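Local coordinates for protein D-mannose isomerase (Marinomonas mediterranea, PDB 5X32) that catalyses the reversible isomerization of D-mannose to D-fructose and, less efficiently, acts on D-lyxose, but does not use D-glucose, at residues Ala5-Thr10 against Thr332-Tyr337; Phe22-Cys27 against Phe60-Ala65; Gly33-Phe38 against Gly42-Pro47; Leu323-Lys326 against Asp330-Tyr333. All coordinates share one frame; numbering follows the deposited sequence.

Interaction 1: residues Ala5-Thr10 against Thr332-Tyr337; sequences AFDSKT and TYYKQY
In this (alpha/alpha)6-barrel enzyme the N-terminal type I turn, A5 to S8, is fastened to helix 331-347 by two tyrosines one helical turn apart, Y337 reaching F6 and Y334 reaching D7. The principle illustrated is that long phenols can span a gap between backbones: even the nearest alpha carbons, those of F6 and Y337, are 8.4 Å apart. The main bond is polar, with Y337 OH donating to F6 O at 2.7 Å. The hydroxyl does not come in along a lone pair but stands above the carbonyl plane, 48° out of it. With CG anti to the backbone N (chi1 175°), the Y337 ring extends from the helix to the turn, and its CE2 corner lies 4.1 Å from F6 CB and equally far from D7 CB. F6 O and D7 N both lie at the ring's edge, near its plane. A phenylalanine at Y337 would keep the ring, yet F6 O would probably be left without this donor and the turn held less firmly to the helix. The F6 ring itself leads away from Y337 and meets W341 of the same helix, while W341 also makes an edge-to-face contact with the Y337 ring. The turn closes through S8, the N-cap of helix 9-23, whose N and OG both bond to A5 O. At the residue after F6, D7 OD2 weakly accepts from Y334 OH at 3.3 Å, carboxylate and ring planes 74° apart.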
# COMPACT_ATOMS: atom_id res chain seq x y z
N ALA A 5 -22.59 -6.26 8.40
CA ALA A 5 -22.72 -6.41 6.96
C ALA A 5 -21.46 -5.83 6.33
O ALA A 5 -21.38 -4.62 6.11
CB ALA A 5 -23.96 -5.70 6.46
N PHE A 6 -20.51 -6.70 6.00
CA PHE A 6 -19.19 -6.24 5.59
C PHE A 6 -19.24 -5.61 4.22
O PHE A 6 -18.32 -4.88 3.85
CB PHE A 6 -18.18 -7.38 5.59
CG PHE A 6 -17.93 -7.95 6.94
CD1 PHE A 6 -17.29 -7.18 7.92
CD2 PHE A 6 -18.31 -9.25 7.25
CE1 PHE A 6 -17.05 -7.69 9.18
CE2 PHE A 6 -18.07 -9.77 8.50
CZ PHE A 6 -17.43 -8.99 9.48
N ASP A 7 -20.31 -5.89 3.49
CA ASP A 7 -20.50 -5.30 2.17
C ASP A 7 -21.40 -4.05 2.17
O ASP A 7 -21.82 -3.59 1.11
CB ASP A 7 -21.04 -6.36 1.21
CG ASP A 7 -22.34 -6.99 1.69
OD1 ASP A 7 -22.46 -7.25 2.91
OD2 ASP A 7 -23.22 -7.28 0.85
N SER A 8 -21.68 -3.49 3.35
CA SER A 8 -22.55 -2.30 3.45
C SER A 8 -21.77 -0.99 3.51
O SER A 8 -20.68 -0.93 4.09
CB SER A 8 -23.50 -2.41 4.65
OG SER A 8 -22.82 -2.42 5.90
N LYS A 9 -22.32 0.06 2.92
CA LYS A 9 -21.73 1.40 3.00
C LYS A 9 -21.59 1.85 4.46
O LYS A 9 -20.53 2.36 4.88
CB LYS A 9 -22.59 2.39 2.23
CG LYS A 9 -22.29 3.84 2.48
CD LYS A 9 -22.86 4.70 1.35
CE LYS A 9 -22.72 6.19 1.64
NZ LYS A 9 -23.46 6.55 2.88
N THR A 10 -22.64 1.61 5.23
CA THR A 10 -22.65 1.99 6.64
C THR A 10 -21.51 1.34 7.40
O THR A 10 -20.79 2.05 8.14
CB THR A 10 -23.97 1.62 7.31
OG1 THR A 10 -25.01 2.41 6.75
CG2 THR A 10 -23.91 1.92 8.77
N THR A 332 -18.19 -17.09 -5.40
CA THR A 332 -17.00 -17.55 -4.72
C THR A 332 -16.24 -16.37 -4.10
O THR A 332 -15.83 -16.43 -2.92
CB THR A 332 -16.07 -18.28 -5.69
OG1 THR A 332 -16.75 -19.45 -6.16
CG2 THR A 332 -14.78 -18.68 -5.02
N TYR A 333 -16.06 -15.31 -4.88
CA TYR A 333 -15.26 -14.20 -4.41
C TYR A 333 -16.02 -13.45 -3.32
O TYR A 333 -15.42 -13.03 -2.33
CB TYR A 333 -14.89 -13.27 -5.57
CG TYR A 333 -14.03 -13.98 -6.58
CD1 TYR A 333 -12.81 -14.53 -6.20
CD2 TYR A 333 -14.45 -14.14 -7.90
CE1 TYR A 333 -12.02 -15.20 -7.11
CE2 TYR A 333 -13.65 -14.81 -8.82
CZ TYR A 333 -12.44 -15.34 -8.41
OH TYR A 333 -11.63 -16.02 -9.28
N TYR A 334 -17.33 -13.33 -3.45
CA TYR A 334 -18.11 -12.72 -2.39
C TYR A 334 -17.89 -13.49 -1.09
O TYR A 334 -17.57 -12.90 -0.05
CB TYR A 334 -19.59 -12.69 -2.75
CG TYR A 334 -20.48 -12.11 -1.67
CD1 TYR A 334 -20.55 -10.74 -1.45
CD2 TYR A 334 -21.23 -12.94 -0.85
CE1 TYR A 334 -21.37 -10.21 -0.45
CE2 TYR A 334 -22.04 -12.43 0.15
CZ TYR A 334 -22.10 -11.07 0.36
OH TYR A 334 -22.91 -10.57 1.35
N LYS A 335 -18.04 -14.81 -1.16
CA LYS A 335 -17.86 -15.65 0.02
C LYS A 335 -16.47 -15.48 0.63
O LYS A 335 -16.32 -15.51 1.86
CB LYS A 335 -18.12 -17.11 -0.30
CG LYS A 335 -19.58 -17.46 -0.12
CD LYS A 335 -19.85 -18.94 -0.34
CE LYS A 335 -20.02 -19.20 -1.80
NZ LYS A 335 -21.07 -18.25 -2.27
N GLN A 336 -15.47 -15.32 -0.22
CA GLN A 336 -14.10 -15.20 0.26
C GLN A 336 -13.85 -13.84 0.91
O GLN A 336 -13.08 -13.73 1.87
CB GLN A 336 -13.11 -15.45 -0.87
CG GLN A 336 -12.93 -16.92 -1.14
CD GLN A 336 -12.22 -17.18 -2.45
OE1 GLN A 336 -12.35 -16.41 -3.40
NE2 GLN A 336 -11.43 -18.24 -2.48
N TYR A 337 -14.48 -12.83 0.35
CA TYR A 337 -14.55 -11.50 0.92
C TYR A 337 -15.09 -11.58 2.36
O TYR A 337 -14.51 -11.00 3.32
CB TYR A 337 -15.43 -10.61 0.03
CG TYR A 337 -15.69 -9.24 0.57
CD1 TYR A 337 -14.74 -8.24 0.43
CD2 TYR A 337 -16.89 -8.93 1.18
CE1 TYR A 337 -14.95 -6.97 0.92
CE2 TYR A 337 -17.13 -7.65 1.67
CZ TYR A 337 -16.15 -6.68 1.53
OH TYR A 337 -16.36 -5.40 2.01

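Interaction 2: residues Phe22-Cys27 against Phe60-Ala65; sequences FYFPTC and FNFAQA
F62 projects from helix 52-69 toward F24 and C27, and its ring is a worked example of how one aromatic side chain can join a helix to the irregular chain that follows another. From CB the side chain sets off toward 22-27, with CG anti to the carbonyl carbon (chi1 -71°), and the outer atoms of the ring do the touching. CE1 meets F24, lying 3.6 Å from F24 CD1. The two rings cross at 68° with centroids 5.8 Å apart. CZ, at the tip, is 3.4 Å from C27 SG, and on the other flank CE2 is 3.8 Å from the same sulfur. SG sits in the ring plane, so this is a sulfur-aromatic contact made at the edge. An alanine at F62 would remove that ring and would probably open a gap between F24 and C27, leaving the F24 ring freer to turn. One more ring, that of F34, meets F62 at a shallow angle, and Y74, A77 and A78 of helix 72-89 also touch it. The residue before, N61, has ND2 4.4 Å from Y23 CD2. N61 ND2 hydrogen-bonds to T377 O, and Y23 OH bonds to S372 OG. The N61 side chain is about 9 Å from that of H380, probably a proton donor/acceptor, as in related enzymes. The contact joins the chain just after helix 9-23 to helix 52-69, within the (alpha/alpha)6 barrel of the N-acylglucosamine 2-epimerase family.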
# COMPACT_ATOMS: atom_id res chain seq x y z
N PHE A 22 -8.73 6.37 16.05
CA PHE A 22 -7.55 5.87 16.80
C PHE A 22 -6.32 6.76 16.60
O PHE A 22 -5.52 6.90 17.53
CB PHE A 22 -7.19 4.43 16.41
CG PHE A 22 -5.84 3.98 16.95
CD1 PHE A 22 -5.72 3.50 18.24
CD2 PHE A 22 -4.70 4.03 16.15
CE1 PHE A 22 -4.48 3.08 18.72
CE2 PHE A 22 -3.47 3.62 16.63
CZ PHE A 22 -3.36 3.14 17.92
N TYR A 23 -6.14 7.31 15.40
CA TYR A 23 -4.93 8.08 15.05
C TYR A 23 -5.08 9.59 15.31
O TYR A 23 -4.11 10.29 15.63
CB TYR A 23 -4.55 7.86 13.57
CG TYR A 23 -4.00 6.48 13.21
CD1 TYR A 23 -2.69 6.12 13.52
CD2 TYR A 23 -4.77 5.56 12.51
CE1 TYR A 23 -2.18 4.87 13.19
CE2 TYR A 23 -4.27 4.29 12.15
CZ TYR A 23 -2.97 3.95 12.49
OH TYR A 23 -2.47 2.72 12.14
N PHE A 24 -6.29 10.10 15.13
CA PHE A 24 -6.59 11.52 15.29
C PHE A 24 -7.21 11.77 16.66
O PHE A 24 -8.10 11.01 17.08
CB PHE A 24 -7.53 12.00 14.17
CG PHE A 24 -7.66 13.49 14.07
CD1 PHE A 24 -6.61 14.27 13.59
CD2 PHE A 24 -8.84 14.11 14.43
CE1 PHE A 24 -6.74 15.65 13.50
CE2 PHE A 24 -8.98 15.49 14.33
CZ PHE A 24 -7.92 16.26 13.87
N PRO A 25 -6.73 12.80 17.39
CA PRO A 25 -5.69 13.76 16.97
C PRO A 25 -4.29 13.44 17.49
O PRO A 25 -3.38 14.27 17.32
CB PRO A 25 -6.17 15.06 17.61
CG PRO A 25 -6.72 14.56 18.93
CD PRO A 25 -7.36 13.23 18.65
N THR A 26 -4.11 12.26 18.08
CA THR A 26 -2.84 11.86 18.69
C THR A 26 -1.61 11.91 17.76
O THR A 26 -0.51 12.24 18.21
CB THR A 26 -2.95 10.42 19.23
OG1 THR A 26 -4.18 10.28 19.95
CG2 THR A 26 -1.79 10.09 20.16
N CYS A 27 -1.77 11.60 16.48
CA CYS A 27 -0.61 11.50 15.59
C CYS A 27 -0.06 12.87 15.22
O CYS A 27 1.05 12.98 14.68
CB CYS A 27 -0.96 10.75 14.31
SG CYS A 27 -2.25 11.58 13.41
N PHE A 60 -2.01 10.47 2.87
CA PHE A 60 -3.09 9.70 2.26
C PHE A 60 -4.30 9.55 3.19
O PHE A 60 -5.45 9.76 2.78
CB PHE A 60 -2.57 8.32 1.84
CG PHE A 60 -3.64 7.43 1.30
CD1 PHE A 60 -4.40 6.63 2.14
CD2 PHE A 60 -3.91 7.41 -0.06
CE1 PHE A 60 -5.39 5.83 1.62
CE2 PHE A 60 -4.89 6.60 -0.57
CZ PHE A 60 -5.63 5.81 0.26
N ASN A 61 -4.05 9.19 4.45
CA ASN A 61 -5.11 9.04 5.44
C ASN A 61 -6.02 10.24 5.49
O ASN A 61 -7.21 10.17 5.18
CB ASN A 61 -4.55 8.85 6.85
CG ASN A 61 -4.06 7.46 7.13
OD1 ASN A 61 -3.74 6.68 6.21
ND2 ASN A 61 -3.99 7.12 8.42
N PHE A 62 -5.42 11.38 5.83
CA PHE A 62 -6.23 12.55 6.15
C PHE A 62 -6.86 13.12 4.89
O PHE A 62 -7.99 13.60 4.93
CB PHE A 62 -5.39 13.60 6.87
CG PHE A 62 -5.03 13.20 8.27
CD1 PHE A 62 -6.01 13.08 9.24
CD2 PHE A 62 -3.71 12.94 8.61
CE1 PHE A 62 -5.69 12.71 10.53
CE2 PHE A 62 -3.38 12.56 9.89
CZ PHE A 62 -4.37 12.46 10.86
N ALA A 63 -6.15 13.03 3.77
CA ALA A 63 -6.71 13.50 2.52
C ALA A 63 -7.95 12.68 2.14
O ALA A 63 -9.02 13.25 1.90
CB ALA A 63 -5.69 13.45 1.42
N GLN A 64 -7.81 11.36 2.11
CA GLN A 64 -8.92 10.48 1.77
C GLN A 64 -10.12 10.68 2.72
O GLN A 64 -11.29 10.72 2.29
CB GLN A 64 -8.46 9.03 1.79
CG GLN A 64 -7.54 8.65 0.64
CD GLN A 64 -8.21 8.80 -0.69
OE1 GLN A 64 -9.35 8.37 -0.87
NE2 GLN A 64 -7.53 9.43 -1.62
N ALA A 65 -9.82 10.86 4.01
CA ALA A 65 -10.88 11.09 4.98
C ALA A 65 -11.58 12.41 4.69
O ALA A 65 -12.79 12.53 4.84
CB ALA A 65 -10.33 11.08 6.39

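Interaction 3: residues Gly33-Phe38 against Gly42-Pro47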
# COMPACT_ATOMS: atom_id res chain seq x y z
N GLY A 33 4.64 17.61 11.27
CA GLY A 33 4.48 16.24 10.81
C GLY A 33 3.61 15.39 11.71
O GLY A 33 2.77 15.91 12.45
N PHE A 34 3.87 14.09 11.70
CA PHE A 34 3.09 13.16 12.49
C PHE A 34 3.99 12.29 13.36
O PHE A 34 5.11 11.95 12.97
CB PHE A 34 2.22 12.26 11.59
CG PHE A 34 1.34 13.02 10.64
CD1 PHE A 34 1.73 13.20 9.32
CD2 PHE A 34 0.16 13.59 11.06
CE1 PHE A 34 0.93 13.92 8.44
CE2 PHE A 34 -0.63 14.31 10.19
CZ PHE A 34 -0.25 14.47 8.88
N PHE A 35 3.48 11.93 14.52
CA PHE A 35 4.07 10.83 15.29
C PHE A 35 3.76 9.53 14.54
O PHE A 35 2.74 9.41 13.84
CB PHE A 35 3.52 10.80 16.72
CG PHE A 35 3.76 12.08 17.51
CD1 PHE A 35 5.04 12.42 17.93
CD2 PHE A 35 2.72 12.94 17.79
CE1 PHE A 35 5.27 13.59 18.65
CE2 PHE A 35 2.93 14.10 18.50
CZ PHE A 35 4.21 14.44 18.93
N GLN A 36 4.68 8.58 14.61
CA GLN A 36 4.61 7.44 13.72
C GLN A 36 4.76 6.08 14.43
O GLN A 36 4.86 5.03 13.78
CB GLN A 36 5.66 7.60 12.61
CG GLN A 36 5.39 8.80 11.70
CD GLN A 36 6.45 8.99 10.61
OE1 GLN A 36 7.43 8.25 10.53
NE2 GLN A 36 6.22 9.96 9.74
N PHE A 37 4.69 6.10 15.75
CA PHE A 37 4.88 4.88 16.51
C PHE A 37 3.84 4.78 17.62
O PHE A 37 3.94 5.44 18.66
CB PHE A 37 6.29 4.83 17.11
CG PHE A 37 7.39 4.57 16.10
CD1 PHE A 37 7.90 5.61 15.32
CD2 PHE A 37 7.95 3.30 15.97
CE1 PHE A 37 8.92 5.37 14.42
CE2 PHE A 37 8.97 3.06 15.07
CZ PHE A 37 9.47 4.09 14.30
N PHE A 38 2.87 3.90 17.42
CA PHE A 38 1.73 3.86 18.32
C PHE A 38 1.59 2.50 18.98
O PHE A 38 1.71 1.45 18.34
CB PHE A 38 0.46 4.21 17.55
CG PHE A 38 0.52 5.53 16.86
CD1 PHE A 38 0.19 6.69 17.52
CD2 PHE A 38 0.95 5.61 15.54
CE1 PHE A 38 0.26 7.91 16.89
CE2 PHE A 38 1.02 6.84 14.90
CZ PHE A 38 0.67 7.99 15.58
N GLY A 42 -3.01 3.56 21.90
CA GLY A 42 -2.93 4.86 21.25
C GLY A 42 -1.70 5.66 21.63
O GLY A 42 -1.42 6.71 21.04
N SER A 43 -0.95 5.15 22.61
CA SER A 43 0.22 5.86 23.13
C SER A 43 1.28 6.02 22.07
O SER A 43 1.55 5.08 21.32
CB SER A 43 0.84 5.12 24.31
OG SER A 43 -0.04 5.08 25.41
N VAL A 44 1.88 7.20 21.97
CA VAL A 44 3.04 7.33 21.12
C VAL A 44 4.19 6.72 21.90
O VAL A 44 4.41 7.10 23.03
CB VAL A 44 3.35 8.78 20.73
CG1 VAL A 44 4.59 8.81 19.81
CG2 VAL A 44 2.14 9.43 20.04
N TYR A 45 4.92 5.77 21.33
CA TYR A 45 6.00 5.15 22.07
C TYR A 45 7.37 5.48 21.48
O TYR A 45 8.40 5.03 21.99
CB TYR A 45 5.80 3.63 22.16
CG TYR A 45 6.04 2.81 20.90
CD1 TYR A 45 7.30 2.27 20.63
CD2 TYR A 45 5.00 2.51 20.02
CE1 TYR A 45 7.53 1.50 19.52
CE2 TYR A 45 5.22 1.73 18.89
CZ TYR A 45 6.49 1.22 18.65
OH TYR A 45 6.74 0.44 17.53
N ASP A 46 7.38 6.28 20.42
CA ASP A 46 8.60 6.87 19.88
C ASP A 46 8.21 8.09 19.05
O ASP A 46 7.88 7.95 17.85
CB ASP A 46 9.36 5.86 19.01
CG ASP A 46 10.65 6.42 18.43
OD1 ASP A 46 10.80 7.67 18.35
OD2 ASP A 46 11.52 5.61 18.02
N PRO A 47 8.34 9.30 19.65
CA PRO A 47 7.87 10.57 19.07
C PRO A 47 8.90 11.24 18.18
O PRO A 47 8.59 12.20 17.47
CB PRO A 47 7.64 11.44 20.30
CG PRO A 47 8.66 10.96 21.27
CD PRO A 47 8.78 9.47 21.05
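F37 O accepts a hydrogen bond from Y45 N, 2.9 Å long and nearly straight at 160°, with the donor tilted from the carbonyl plane. The same oxygen also receives a CA-H...O contact from V44 CA at 3.2 Å, and F38 CA makes a like CA-H...O contact with S43 O. These exchanges accompany a single beta bridge between F38 and V44, the minimal case of a principle: a single bridge accompanied by extensive side-chain contacts in a reversing loop. The largest share falls to F37. Its CB stands over the face of the Y45 ring, 3.9 Å from the centroid, a CH-pi contact. Its own ring turns an edge to that same face in an offset edge-to-face pair, planes at 87°, with F37 CD2 3.5 Å from Y45 OH. Y45 can lie across F37 in this way because its CG is placed between the backbone N and the carbonyl carbon (chi1 73°). D46 approaches the F37 ring over a face instead, its CB and carboxylate running alongside, while its OD1 is bonded to T49 N and N48 N. At the other end F35 crosses V44 at about a right angle, CB to CG1 3.8 Å, and CE1 of F35 rests 3.6 Å from P47 CB. V44 CG2 touches both F35 and F38, 3.8 Å from F35 CB and 4.0 Å from F38 CE1. The loop runs from helix 9-23 to strand 49-51: F35 and F37 touch R50 and T49 of that strand, whereas F38 turns inward against F58 of helix 52-69.

Interaction 4: residues Leu323-Lys326 against Asp330-Tyr333; sequences LLYK and DETY
L324, near the end of helix 311-328, lays its CB over one face of the Y333 ring, 3.9 Å from the centroid and 17° off the ring normal, a CH-pi contact. Farther out, its CD1 comes 3.7 Å from Y333 CE1, so the leucine follows the ring from its root toward the phenol end. Y333 carries its hydroxyl onward to D280 OD1 of helix 271-286, a helix whose F279 also touches L324. Next in sequence, Y325 packs CB against Y333 CB at 3.7 Å, and here the alpha carbons of the two segments are closest, 5.0 Å apart. The pair forms an alpha-alpha hairpin in the (alpha/alpha)6 barrel, and it illustrates how a short connection between helices can be held by capping and side-chain contacts. In that connection D330 is the N-cap of helix 331-347: its OD1 accepts from T332 N and T332 OG1, both at 2.9 Å and both on the same face of the carboxylate. A negative charge at this helix start would probably be stabilised by the backbone N-H groups of the first turn. The D330 carbonyl, meanwhile, lies at the edge of the Y325 ring, near its plane, and the Y334 ring meets that ring as well. With its CG anti to the backbone N (chi1 168°), Y325 runs alongside E331, whose chain bends at chi2 to bring the carboxylate round. Y325 OH donates to E331 OE2 at 2.8 Å, meeting it on the syn side but 35° out of the carboxylate plane.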
# COMPACT_ATOMS: atom_id res chain seq x y z
N LEU A 323 -13.37 -6.64 -5.77
CA LEU A 323 -13.29 -6.26 -7.17
C LEU A 323 -13.57 -7.46 -8.06
O LEU A 323 -14.32 -7.36 -9.02
CB LEU A 323 -11.92 -5.64 -7.49
CG LEU A 323 -11.73 -4.31 -6.74
CD1 LEU A 323 -10.36 -3.70 -6.97
CD2 LEU A 323 -12.83 -3.36 -7.14
N LEU A 324 -13.02 -8.60 -7.69
CA LEU A 324 -13.20 -9.83 -8.45
C LEU A 324 -14.66 -10.23 -8.49
O LEU A 324 -15.17 -10.73 -9.51
CB LEU A 324 -12.36 -10.93 -7.81
CG LEU A 324 -10.93 -10.91 -8.29
CD1 LEU A 324 -10.20 -11.96 -7.52
CD2 LEU A 324 -10.89 -11.21 -9.80
N TYR A 325 -15.34 -9.99 -7.38
CA TYR A 325 -16.73 -10.37 -7.31
C TYR A 325 -17.55 -9.42 -8.17
O TYR A 325 -18.49 -9.85 -8.85
CB TYR A 325 -17.22 -10.40 -5.86
CG TYR A 325 -18.72 -10.51 -5.77
CD1 TYR A 325 -19.38 -11.64 -6.25
CD2 TYR A 325 -19.48 -9.47 -5.27
CE1 TYR A 325 -20.76 -11.73 -6.19
CE2 TYR A 325 -20.85 -9.55 -5.21
CZ TYR A 325 -21.49 -10.68 -5.67
OH TYR A 325 -22.86 -10.75 -5.61
N LYS A 326 -17.20 -8.13 -8.19
CA LYS A 326 -17.93 -7.21 -9.06
C LYS A 326 -17.68 -7.54 -10.53
O LYS A 326 -18.59 -7.47 -11.36
CB LYS A 326 -17.57 -5.75 -8.79
CG LYS A 326 -17.80 -5.30 -7.37
CD LYS A 326 -19.27 -5.43 -6.98
CE LYS A 326 -20.16 -4.43 -7.68
NZ LYS A 326 -21.58 -4.63 -7.28
N ASP A 330 -19.06 -14.07 -9.80
CA ASP A 330 -18.81 -15.36 -9.19
C ASP A 330 -18.98 -15.19 -7.68
O ASP A 330 -18.24 -14.43 -7.06
CB ASP A 330 -17.40 -15.85 -9.56
CG ASP A 330 -17.10 -17.23 -9.01
OD1 ASP A 330 -17.89 -17.74 -8.18
OD2 ASP A 330 -16.05 -17.79 -9.38
N GLU A 331 -19.91 -15.95 -7.09
CA GLU A 331 -20.21 -15.80 -5.66
C GLU A 331 -19.12 -16.38 -4.78
O GLU A 331 -19.09 -16.15 -3.56
CB GLU A 331 -21.54 -16.47 -5.31
CG GLU A 331 -22.73 -15.66 -5.76
CD GLU A 331 -23.07 -14.57 -4.78
OE1 GLU A 331 -22.84 -14.78 -3.57
OE2 GLU A 331 -23.53 -13.49 -5.23
N THR A 332 -18.19 -17.09 -5.40
CA THR A 332 -17.00 -17.55 -4.72
C THR A 332 -16.24 -16.37 -4.10
O THR A 332 -15.83 -16.43 -2.92
CB THR A 332 -16.07 -18.28 -5.69
OG1 THR A 332 -16.75 -19.45 -6.16
CG2 THR A 332 -14.78 -18.68 -5.02
N TYR A 333 -16.06 -15.31 -4.88
CA TYR A 333 -15.26 -14.20 -4.41
C TYR A 333 -16.02 -13.45 -3.32
O TYR A 333 -15.42 -13.03 -2.33
CB TYR A 333 -14.89 -13.27 -5.57
CG TYR A 333 -14.03 -13.98 -6.58
CD1 TYR A 333 -12.81 -14.53 -6.20
CD2 TYR A 333 -14.45 -14.14 -7.90
CE1 TYR A 333 -12.02 -15.20 -7.11
CE2 TYR A 333 -13.65 -14.81 -8.82
CZ TYR A 333 -12.44 -15.34 -8.41
OH TYR A 333 -11.63 -16.02 -9.28

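From the N terminus, the turn before helix 9-23 opens interaction 1, a loop of more than 300 residues closed only at helix 331-347. Inside it lies interaction 2, which runs from the end of helix 9-23 to helix 52-69, and inside that again interaction 3, the loop leading to strand 49-51. The inner two touch directly, C27 O with F35 N and the F62 ring with F34. Interaction 4, a short hairpin between helices 311-328 and 331-347, follows interaction 2 in series and ends where interaction 1 does, sharing T332 and Y333. Helix 9-23 thus links two regions whose contact centres are about 25 Å apart.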